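Local coordinates for protein SCO1, mitochondrial (Saccharomyces cerevisiae, PDB 2B7K), which acts in the assembly of mitochondrial cytochrome c oxidase, probably by carrying copper or inserting it into the enzyme, here as its thioredoxin-like domain, at residues A[39-49]-A[145-155]; A[58-69]-A[99-107]. One frame throughout, in Å; residues are numbered along the deposited sequence.

Interaction 1. Residues A[39-49]-A[145-155]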
loop_
_atom_site.group_PDB
_atom_site.type_symbol
_atom_site.label_atom_id
_atom_site.label_comp_id
_atom_site.label_asym_id
_atom_site.label_seq_id
_atom_site.Cartn_x
_atom_site.Cartn_y
_atom_site.Cartn_z
ATOM N N LEU A 39 8.307 -3.777 -6.993
ATOM C CA LEU A 39 6.896 -4.079 -7.229
ATOM C C LEU A 39 6.775 -5.193 -8.262
ATOM O O LEU A 39 5.729 -5.823 -8.401
ATOM C CB LEU A 39 6.163 -2.850 -7.765
ATOM C CG LEU A 39 6.110 -1.606 -6.878
ATOM C CD1 LEU A 39 5.298 -0.531 -7.589
ATOM C CD2 LEU A 39 5.483 -1.958 -5.531
ATOM N N LEU A 40 7.856 -5.422 -8.994
ATOM C CA LEU A 40 7.870 -6.438 -10.043
ATOM C C LEU A 40 7.746 -7.871 -9.535
ATOM O O LEU A 40 8.300 -8.226 -8.496
ATOM C CB LEU A 40 9.147 -6.296 -10.877
ATOM C CG LEU A 40 9.313 -4.932 -11.555
ATOM C CD1 LEU A 40 10.660 -4.868 -12.269
ATOM C CD2 LEU A 40 8.166 -4.711 -12.536
ATOM N N GLY A 41 6.997 -8.685 -10.274
ATOM C CA GLY A 41 6.829 -10.082 -9.911
ATOM C C GLY A 41 5.759 -10.415 -8.889
ATOM O O GLY A 41 5.668 -11.554 -8.443
ATOM N N LYS A 42 4.948 -9.439 -8.502
ATOM C CA LYS A 42 3.903 -9.717 -7.526
ATOM C C LYS A 42 2.818 -8.661 -7.504
ATOM O O LYS A 42 2.975 -7.592 -8.074
ATOM C CB LYS A 42 4.518 -9.869 -6.134
ATOM C CG LYS A 42 5.656 -8.908 -5.853
ATOM C CD LYS A 42 6.496 -9.394 -4.685
ATOM C CE LYS A 42 7.780 -8.594 -4.559
ATOM N NZ LYS A 42 8.664 -9.142 -3.494
ATOM N N PHE A 43 1.695 -8.987 -6.875
ATOM C CA PHE A 43 0.599 -8.039 -6.761
ATOM C C PHE A 43 0.847 -7.287 -5.469
ATOM O O PHE A 43 0.990 -7.894 -4.412
ATOM C CB PHE A 43 -0.741 -8.772 -6.708
ATOM C CG PHE A 43 -1.402 -8.905 -8.049
ATOM C CD1 PHE A 43 -2.037 -7.813 -8.631
ATOM C CD2 PHE A 43 -1.357 -10.105 -8.746
ATOM C CE1 PHE A 43 -2.619 -7.913 -9.894
ATOM C CE2 PHE A 43 -1.936 -10.218 -10.012
ATOM C CZ PHE A 43 -2.566 -9.122 -10.583
ATOM N N SER A 44 0.921 -5.967 -5.565
ATOM C CA SER A 44 1.175 -5.146 -4.399
ATOM C C SER A 44 -0.028 -4.267 -4.128
ATOM O O SER A 44 -0.757 -3.905 -5.044
ATOM C CB SER A 44 2.409 -4.268 -4.639
ATOM O OG SER A 44 3.548 -5.055 -4.962
ATOM N N ILE A 45 -0.243 -3.941 -2.862
ATOM C CA ILE A 45 -1.338 -3.061 -2.503
ATOM C C ILE A 45 -0.705 -1.970 -1.640
ATOM O O ILE A 45 -0.098 -2.242 -0.605
ATOM C CB ILE A 45 -2.472 -3.829 -1.774
ATOM C CG1 ILE A 45 -3.646 -2.877 -1.538
ATOM C CG2 ILE A 45 -1.954 -4.460 -0.478
ATOM C CD1 ILE A 45 -4.977 -3.579 -1.270
ATOM N N ILE A 46 -0.824 -0.737 -2.109
ATOM C CA ILE A 46 -0.221 0.408 -1.447
ATOM C C ILE A 46 -1.210 1.343 -0.775
ATOM O O ILE A 46 -2.258 1.665 -1.331
ATOM C CB ILE A 46 0.594 1.226 -2.464
ATOM C CG1 ILE A 46 1.623 0.315 -3.138
ATOM C CG2 ILE A 46 1.270 2.406 -1.776
ATOM C CD1 ILE A 46 2.323 0.959 -4.320
ATOM N N TYR A 47 -0.863 1.775 0.430
ATOM C CA TYR A 47 -1.710 2.705 1.164
ATOM C C TYR A 47 -0.838 3.842 1.665
ATOM O O TYR A 47 0.195 3.605 2.287
ATOM C CB TYR A 47 -2.381 2.019 2.359
ATOM C CG TYR A 47 -3.219 2.972 3.191
ATOM C CD1 TYR A 47 -4.383 3.539 2.673
ATOM C CD2 TYR A 47 -2.819 3.345 4.472
ATOM C CE1 TYR A 47 -5.129 4.464 3.412
ATOM C CE2 TYR A 47 -3.551 4.269 5.221
ATOM C CZ TYR A 47 -4.704 4.826 4.683
ATOM O OH TYR A 47 -5.412 5.764 5.413
ATOM N N PHE A 48 -1.259 5.071 1.381
ATOM C CA PHE A 48 -0.541 6.265 1.817
ATOM C C PHE A 48 -1.241 6.817 3.064
ATOM O O PHE A 48 -2.461 6.951 3.083
ATOM C CB PHE A 48 -0.569 7.341 0.720
ATOM C CG PHE A 48 0.364 7.078 -0.423
ATOM C CD1 PHE A 48 1.625 7.670 -0.461
ATOM C CD2 PHE A 48 -0.017 6.247 -1.470
ATOM C CE1 PHE A 48 2.499 7.439 -1.527
ATOM C CE2 PHE A 48 0.848 6.004 -2.544
ATOM C CZ PHE A 48 2.110 6.604 -2.571
ATOM N N GLY A 49 -0.471 7.114 4.104
ATOM C CA GLY A 49 -1.039 7.670 5.325
ATOM C C GLY A 49 0.094 8.121 6.229
ATOM O O GLY A 49 1.204 8.341 5.750
ATOM N N SER A 145 -6.026 10.294 2.488
ATOM C CA SER A 145 -5.369 9.010 2.753
ATOM C C SER A 145 -6.519 8.012 2.765
ATOM O O SER A 145 -6.755 7.329 3.766
ATOM C CB SER A 145 -4.682 9.020 4.125
ATOM O OG SER A 145 -3.678 10.019 4.187
ATOM N N ILE A 146 -7.229 7.929 1.641
ATOM C CA ILE A 146 -8.394 7.068 1.553
ATOM C C ILE A 146 -8.410 5.952 0.507
ATOM O O ILE A 146 -9.351 5.163 0.487
ATOM C CB ILE A 146 -9.664 7.924 1.351
ATOM C CG1 ILE A 146 -9.499 8.801 0.105
ATOM C CG2 ILE A 146 -9.909 8.783 2.583
ATOM C CD1 ILE A 146 -10.685 9.689 -0.199
ATOM N N PHE A 147 -7.411 5.874 -0.367
ATOM C CA PHE A 147 -7.412 4.796 -1.369
ATOM C C PHE A 147 -6.308 3.775 -1.164
ATOM O O PHE A 147 -5.261 4.089 -0.605
ATOM C CB PHE A 147 -7.212 5.326 -2.796
ATOM C CG PHE A 147 -8.331 6.173 -3.306
ATOM C CD1 PHE A 147 -8.228 7.558 -3.298
ATOM C CD2 PHE A 147 -9.483 5.585 -3.820
ATOM C CE1 PHE A 147 -9.258 8.355 -3.798
ATOM C CE2 PHE A 147 -10.520 6.371 -4.322
ATOM C CZ PHE A 147 -10.407 7.757 -4.313
ATOM N N PHE A 148 -6.566 2.552 -1.626
ATOM C CA PHE A 148 -5.564 1.493 -1.621
ATOM C C PHE A 148 -5.266 1.372 -3.118
ATOM O O PHE A 148 -6.192 1.364 -3.934
ATOM C CB PHE A 148 -6.119 0.163 -1.103
ATOM C CG PHE A 148 -6.337 0.129 0.381
ATOM C CD1 PHE A 148 -7.607 0.317 0.912
ATOM C CD2 PHE A 148 -5.272 -0.102 1.248
ATOM C CE1 PHE A 148 -7.818 0.270 2.295
ATOM C CE2 PHE A 148 -5.472 -0.150 2.628
ATOM C CZ PHE A 148 -6.748 0.036 3.149
ATOM N N TYR A 149 -3.990 1.327 -3.483
ATOM C CA TYR A 149 -3.609 1.217 -4.887
ATOM C C TYR A 149 -3.092 -0.183 -5.175
ATOM O O TYR A 149 -2.091 -0.616 -4.598
ATOM C CB TYR A 149 -2.528 2.255 -5.232
ATOM C CG TYR A 149 -2.929 3.672 -4.874
ATOM C CD1 TYR A 149 -2.892 4.115 -3.554
ATOM C CD2 TYR A 149 -3.396 4.550 -5.851
ATOM C CE1 TYR A 149 -3.318 5.405 -3.211
ATOM C CE2 TYR A 149 -3.820 5.836 -5.523
ATOM C CZ TYR A 149 -3.781 6.254 -4.203
ATOM O OH TYR A 149 -4.230 7.513 -3.873
ATOM N N LEU A 150 -3.787 -0.893 -6.059
ATOM C CA LEU A 150 -3.401 -2.251 -6.425
ATOM C C LEU A 150 -2.508 -2.202 -7.657
ATOM O O LEU A 150 -2.913 -1.678 -8.693
ATOM C CB LEU A 150 -4.647 -3.090 -6.721
ATOM C CG LEU A 150 -4.403 -4.588 -6.938
ATOM C CD1 LEU A 150 -3.823 -5.205 -5.671
ATOM C CD2 LEU A 150 -5.710 -5.265 -7.305
ATOM N N MET A 151 -1.297 -2.747 -7.541
ATOM C CA MET A 151 -0.342 -2.740 -8.650
ATOM C C MET A 151 -0.059 -4.178 -9.074
ATOM O O MET A 151 0.176 -5.037 -8.224
ATOM C CB MET A 151 0.966 -2.072 -8.215
ATOM C CG MET A 151 0.790 -0.768 -7.434
ATOM S SD MET A 151 -0.061 0.547 -8.345
ATOM C CE MET A 151 1.268 1.166 -9.369
ATOM N N ASP A 152 -0.075 -4.443 -10.382
ATOM C CA ASP A 152 0.166 -5.801 -10.863
ATOM C C ASP A 152 1.646 -6.189 -10.919
ATOM O O ASP A 152 2.528 -5.362 -10.675
ATOM C CB ASP A 152 -0.508 -6.023 -12.232
ATOM C CG ASP A 152 0.140 -5.236 -13.361
ATOM O OD1 ASP A 152 1.325 -4.858 -13.255
ATOM O OD2 ASP A 152 -0.547 -5.016 -14.382
ATOM N N PRO A 153 1.938 -7.467 -11.227
ATOM C CA PRO A 153 3.316 -7.967 -11.308
ATOM C C PRO A 153 4.245 -7.223 -12.262
ATOM O O PRO A 153 5.456 -7.428 -12.233
ATOM C CB PRO A 153 3.126 -9.430 -11.701
ATOM C CG PRO A 153 1.856 -9.781 -10.994
ATOM C CD PRO A 153 0.981 -8.583 -11.310
ATOM N N GLU A 154 3.683 -6.370 -13.110
ATOM C CA GLU A 154 4.501 -5.592 -14.036
ATOM C C GLU A 154 4.653 -4.170 -13.506
ATOM O O GLU A 154 5.173 -3.291 -14.190
ATOM C CB GLU A 154 3.871 -5.583 -15.434
ATOM C CG GLU A 154 3.845 -6.961 -16.084
ATOM C CD GLU A 154 3.166 -6.974 -17.440
ATOM O OE1 GLU A 154 3.076 -8.062 -18.046
ATOM O OE2 GLU A 154 2.721 -5.901 -17.903
ATOM N N GLY A 155 4.194 -3.959 -12.275
ATOM C CA GLY A 155 4.292 -2.653 -11.649
ATOM C C GLY A 155 3.298 -1.629 -12.156
ATOM O O GLY A 155 3.468 -0.429 -11.932
HETATM O O HOH W 1 -3.741 6.092 0.610
#
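Y47 and F148 meet on one side of two antiparallel strands, CD1 of Y47 lying 3.8 Å above the F148 ring plane, offset toward its rim. With CG anti to the backbone N (chi1 177°), Y47 runs past F148 and its hydroxyl gives a hydrogen bond to S145 O (OH to O 2.6 Å). I45 and L150 share that face, I45 CD1 resting on F148 CB, and helix 56-75 packs over it. On the other face the edge of F48 points at the Y149 ring in an offset edge-to-face pair, planes 89° apart, while I46 CD1 abuts M151 CG. The backbone ladder between, S44 with M151 and I46 with Y149, joins two neighbouring strands of the central sheet of the thioredoxin-like fold; Y47 also touches C57, a copper ligand by similarity. Where the strands splay, water 1 takes over, accepting from F48 N and donating to F147 O. Toward the turns, P153 CD sits 3.6 Å from the centroid of the F43 ring, a CH-pi contact over its face. Beyond it the two turns reach solvent: G41 N bonds P153 O (2.8 Å), on a lone pair, and exposed L40 lays CD2 against the E154 backbone.

Interaction 2. Residues A[58-69]-A[99-107]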
loop_
_atom_site.group_PDB
_atom_site.type_symbol
_atom_site.label_atom_id
_atom_site.label_comp_id
_atom_site.label_asym_id
_atom_site.label_seq_id
_atom_site.Cartn_x
_atom_site.Cartn_y
_atom_site.Cartn_z
ATOM N N PRO A 58 -5.766 4.263 10.928
ATOM C CA PRO A 58 -5.921 3.022 11.696
ATOM C C PRO A 58 -7.068 2.156 11.175
ATOM O O PRO A 58 -6.935 0.936 11.068
ATOM C CB PRO A 58 -6.180 3.525 13.113
ATOM C CG PRO A 58 -5.409 4.809 13.154
ATOM C CD PRO A 58 -5.759 5.433 11.826
ATOM N N ASP A 59 -8.195 2.790 10.855
ATOM C CA ASP A 59 -9.351 2.058 10.342
ATOM C C ASP A 59 -9.043 1.391 8.998
ATOM O O ASP A 59 -9.475 0.264 8.743
ATOM C CB ASP A 59 -10.559 2.986 10.172
ATOM C CG ASP A 59 -11.099 3.500 11.496
ATOM O OD1 ASP A 59 -11.127 2.727 12.479
ATOM O OD2 ASP A 59 -11.513 4.674 11.547
ATOM N N GLU A 60 -8.303 2.089 8.140
ATOM C CA GLU A 60 -7.949 1.544 6.829
ATOM C C GLU A 60 -6.981 0.374 6.964
ATOM O O GLU A 60 -7.123 -0.643 6.287
ATOM C CB GLU A 60 -7.313 2.625 5.952
ATOM C CG GLU A 60 -8.255 3.740 5.534
ATOM C CD GLU A 60 -9.285 3.295 4.510
ATOM O OE1 GLU A 60 -10.171 2.483 4.853
ATOM O OE2 GLU A 60 -9.206 3.762 3.353
ATOM N N LEU A 61 -5.978 0.527 7.820
ATOM C CA LEU A 61 -5.001 -0.532 8.026
ATOM C C LEU A 61 -5.676 -1.752 8.650
ATOM O O LEU A 61 -5.295 -2.886 8.370
ATOM C CB LEU A 61 -3.853 -0.034 8.910
ATOM C CG LEU A 61 -2.933 0.996 8.240
ATOM C CD1 LEU A 61 -1.966 1.549 9.266
ATOM C CD2 LEU A 61 -2.173 0.348 7.084
ATOM N N ASP A 62 -6.681 -1.522 9.489
ATOM C CA ASP A 62 -7.401 -2.637 10.101
ATOM C C ASP A 62 -8.134 -3.392 8.998
ATOM O O ASP A 62 -8.081 -4.620 8.939
ATOM C CB ASP A 62 -8.413 -2.137 11.134
ATOM C CG ASP A 62 -7.806 -1.969 12.517
ATOM O OD1 ASP A 62 -8.500 -1.435 13.411
ATOM O OD2 ASP A 62 -6.640 -2.376 12.715
ATOM N N LYS A 63 -8.803 -2.651 8.118
ATOM C CA LYS A 63 -9.537 -3.262 7.017
ATOM C C LYS A 63 -8.584 -4.062 6.136
ATOM O O LYS A 63 -8.912 -5.173 5.706
ATOM C CB LYS A 63 -10.253 -2.190 6.182
ATOM C CG LYS A 63 -11.128 -2.763 5.063
ATOM C CD LYS A 63 -11.928 -1.680 4.333
ATOM C CE LYS A 63 -11.024 -0.665 3.636
ATOM N NZ LYS A 63 -11.813 0.386 2.915
ATOM N N LEU A 64 -7.406 -3.499 5.869
ATOM C CA LEU A 64 -6.410 -4.173 5.037
ATOM C C LEU A 64 -6.000 -5.514 5.660
ATOM O O LEU A 64 -5.821 -6.506 4.955
ATOM C CB LEU A 64 -5.177 -3.276 4.846
ATOM C CG LEU A 64 -3.996 -3.876 4.070
ATOM C CD1 LEU A 64 -4.446 -4.231 2.654
ATOM C CD2 LEU A 64 -2.831 -2.885 4.031
ATOM N N GLY A 65 -5.853 -5.540 6.980
ATOM C CA GLY A 65 -5.478 -6.773 7.649
ATOM C C GLY A 65 -6.538 -7.844 7.453
ATOM O O GLY A 65 -6.223 -9.026 7.275
ATOM N N LEU A 66 -7.800 -7.434 7.482
ATOM C CA LEU A 66 -8.895 -8.381 7.284
ATOM C C LEU A 66 -8.817 -8.933 5.867
ATOM O O LEU A 66 -8.978 -10.135 5.650
ATOM C CB LEU A 66 -10.245 -7.696 7.494
ATOM C CG LEU A 66 -10.574 -7.241 8.919
ATOM C CD1 LEU A 66 -11.965 -6.644 8.937
ATOM C CD2 LEU A 66 -10.495 -8.426 9.877
ATOM N N TRP A 67 -8.571 -8.045 4.907
ATOM C CA TRP A 67 -8.454 -8.449 3.507
ATOM C C TRP A 67 -7.318 -9.448 3.308
ATOM O O TRP A 67 -7.502 -10.501 2.692
ATOM C CB TRP A 67 -8.184 -7.238 2.606
ATOM C CG TRP A 67 -9.351 -6.309 2.381
ATOM C CD1 TRP A 67 -10.657 -6.525 2.706
ATOM C CD2 TRP A 67 -9.299 -5.025 1.752
ATOM N NE1 TRP A 67 -11.429 -5.448 2.317
ATOM C CE2 TRP A 67 -10.618 -4.514 1.727
ATOM C CE3 TRP A 67 -8.263 -4.255 1.200
ATOM C CZ2 TRP A 67 -10.932 -3.265 1.177
ATOM C CZ3 TRP A 67 -8.571 -3.011 0.651
ATOM C CH2 TRP A 67 -9.898 -2.530 0.644
ATOM N N LEU A 68 -6.134 -9.105 3.804
ATOM C CA LEU A 68 -4.974 -9.979 3.663
ATOM C C LEU A 68 -5.213 -11.385 4.199
ATOM O O LEU A 68 -4.889 -12.374 3.535
ATOM C CB LEU A 68 -3.764 -9.365 4.360
ATOM C CG LEU A 68 -3.282 -8.055 3.728
ATOM C CD1 LEU A 68 -2.186 -7.438 4.589
ATOM C CD2 LEU A 68 -2.772 -8.321 2.321
ATOM N N ASN A 69 -5.784 -11.479 5.395
ATOM C CA ASN A 69 -6.049 -12.787 5.986
ATOM C C ASN A 69 -7.105 -13.582 5.222
ATOM O O ASN A 69 -6.992 -14.798 5.094
ATOM C CB ASN A 69 -6.454 -12.628 7.449
ATOM C CG ASN A 69 -5.255 -12.453 8.361
ATOM O OD1 ASN A 69 -5.387 -12.042 9.512
ATOM N ND2 ASN A 69 -4.072 -12.778 7.848
ATOM N N TYR A 99 4.411 1.731 15.047
ATOM C CA TYR A 99 3.037 1.967 14.618
ATOM C C TYR A 99 2.428 0.712 13.988
ATOM O O TYR A 99 1.298 0.326 14.312
ATOM C CB TYR A 99 2.992 3.109 13.597
ATOM C CG TYR A 99 1.604 3.443 13.094
ATOM C CD1 TYR A 99 0.637 3.974 13.950
ATOM C CD2 TYR A 99 1.262 3.255 11.751
ATOM C CE1 TYR A 99 -0.637 4.313 13.483
ATOM C CE2 TYR A 99 -0.007 3.593 11.272
ATOM C CZ TYR A 99 -0.950 4.124 12.143
ATOM O OH TYR A 99 -2.190 4.499 11.665
ATOM N N LEU A 100 3.176 0.077 13.091
ATOM C CA LEU A 100 2.673 -1.112 12.406
ATOM C C LEU A 100 2.622 -2.376 13.252
ATOM O O LEU A 100 1.990 -3.356 12.855
ATOM C CB LEU A 100 3.480 -1.367 11.129
ATOM C CG LEU A 100 3.295 -0.312 10.026
ATOM C CD1 LEU A 100 4.157 -0.677 8.816
ATOM C CD2 LEU A 100 1.816 -0.237 9.615
ATOM N N SER A 101 3.256 -2.354 14.425
ATOM C CA SER A 101 3.250 -3.525 15.293
ATOM C C SER A 101 1.824 -3.847 15.743
ATOM O O SER A 101 1.542 -4.960 16.195
ATOM C CB SER A 101 4.158 -3.299 16.515
ATOM O OG SER A 101 3.650 -2.276 17.354
ATOM N N ASP A 102 0.927 -2.874 15.609
ATOM C CA ASP A 102 -0.467 -3.063 15.995
ATOM C C ASP A 102 -1.341 -3.522 14.830
ATOM O O ASP A 102 -2.558 -3.639 14.971
ATOM C CB ASP A 102 -1.025 -1.768 16.587
ATOM C CG ASP A 102 -0.474 -1.483 17.974
ATOM O OD1 ASP A 102 -0.520 -0.314 18.411
ATOM O OD2 ASP A 102 -0.002 -2.432 18.632
ATOM N N PHE A 103 -0.718 -3.799 13.687
ATOM C CA PHE A 103 -1.465 -4.239 12.514
ATOM C C PHE A 103 -0.910 -5.525 11.900
ATOM O O PHE A 103 0.022 -6.132 12.433
ATOM C CB PHE A 103 -1.503 -3.113 11.476
ATOM C CG PHE A 103 -2.107 -1.836 11.996
ATOM C CD1 PHE A 103 -1.300 -0.808 12.472
ATOM C CD2 PHE A 103 -3.489 -1.673 12.035
ATOM C CE1 PHE A 103 -1.860 0.365 12.979
ATOM C CE2 PHE A 103 -4.061 -0.504 12.540
ATOM C CZ PHE A 103 -3.242 0.517 13.012
ATOM N N HIS A 104 -1.491 -5.946 10.782
ATOM C CA HIS A 104 -1.064 -7.170 10.113
ATOM C C HIS A 104 0.450 -7.135 9.899
ATOM O O HIS A 104 0.994 -6.169 9.349
ATOM C CB HIS A 104 -1.810 -7.328 8.782
ATOM C CG HIS A 104 -1.773 -8.718 8.226
ATOM N ND1 HIS A 104 -0.635 -9.281 7.691
ATOM C CD2 HIS A 104 -2.746 -9.654 8.106
ATOM C CE1 HIS A 104 -0.907 -10.500 7.261
ATOM N NE2 HIS A 104 -2.182 -10.750 7.499
ATOM N N PRO A 105 1.149 -8.193 10.336
ATOM C CA PRO A 105 2.607 -8.339 10.233
ATOM C C PRO A 105 3.204 -8.267 8.827
ATOM O O PRO A 105 4.389 -7.996 8.681
ATOM C CB PRO A 105 2.870 -9.702 10.880
ATOM C CG PRO A 105 1.687 -9.895 11.797
ATOM C CD PRO A 105 0.555 -9.390 10.956
ATOM N N SER A 106 2.395 -8.527 7.804
ATOM C CA SER A 106 2.886 -8.498 6.428
ATOM C C SER A 106 3.043 -7.088 5.870
ATOM O O SER A 106 3.756 -6.877 4.885
ATOM C CB SER A 106 1.956 -9.292 5.508
ATOM O OG SER A 106 2.098 -10.682 5.731
ATOM N N ILE A 107 2.376 -6.129 6.496
ATOM C CA ILE A 107 2.450 -4.749 6.039
ATOM C C ILE A 107 3.858 -4.196 6.243
ATOM O O ILE A 107 4.416 -4.254 7.338
ATOM C CB ILE A 107 1.426 -3.865 6.784
ATOM C CG1 ILE A 107 0.007 -4.407 6.558
ATOM C CG2 ILE A 107 1.513 -2.427 6.278
ATOM C CD1 ILE A 107 -1.047 -3.770 7.460
HETATM O O HOH W 2 -3.951 -4.772 9.839
HETATM O O HOH W 3 -5.025 -2.542 15.091
#
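L61 packs against both Y99 of helix 93-100 and F103: its CB lies over one face of the F103 ring, 3.8 Å from the centroid, and its CD1 reaches Y99 CE2 at 3.5 Å. The neighbouring turn of the helix adds P58, whose CG meets Y99 OH, while D62 brings OD2 to the edge of the F103 ring, 3.2 Å from CE2. At the other end H104, its CG anti to the backbone N (chi1 -162°), swings its imidazole along the helix beside G65, and L68 CD1 covers one ring face, 4.0 Å from the centroid; the N69 amide lies at the ring edge, planes 52° apart. Deeper in, L64 CD2 and I107 CD1 meet tip to tip. The contact lays the long helix 56-75 of the thioredoxin-like fold against the connection from helix 93-100 to strand 108-111, on one side of the central sheet. Behind these contacts, S106 N donates to H104 ND1 (3.1 Å) nearly in the ring plane, fixing how the imidazole is turned. Water 2 donates to L61 O and accepts from H104 N; water 3 donates to both D62 OD2 and D102 O. Replacing H104 by an alanine is likely to leave S106 N without its ring acceptor and open a gap beside L68 CD1. Farther out, F83 of strand 80-85 touches both L61 and I107.

Interaction 1 lies near the centre of the domain and is largely buried, whereas interaction 2 sits farther out and is only partly buried. The first joins two strands of the sheet by direct backbone hydrogen bonds; the second sets a helix against the last part of helix 93-100 and the connection that follows it, with no direct hydrogen bond, relying on apolar side chains and bridging waters. Helix 56-75 ties them together: it follows strand 44-49 in the chain and turns E60, L64 and W67 to F148 of interaction 1, while L61 and L68 serve 99-107. Both contacts reach the region of the probable copper site.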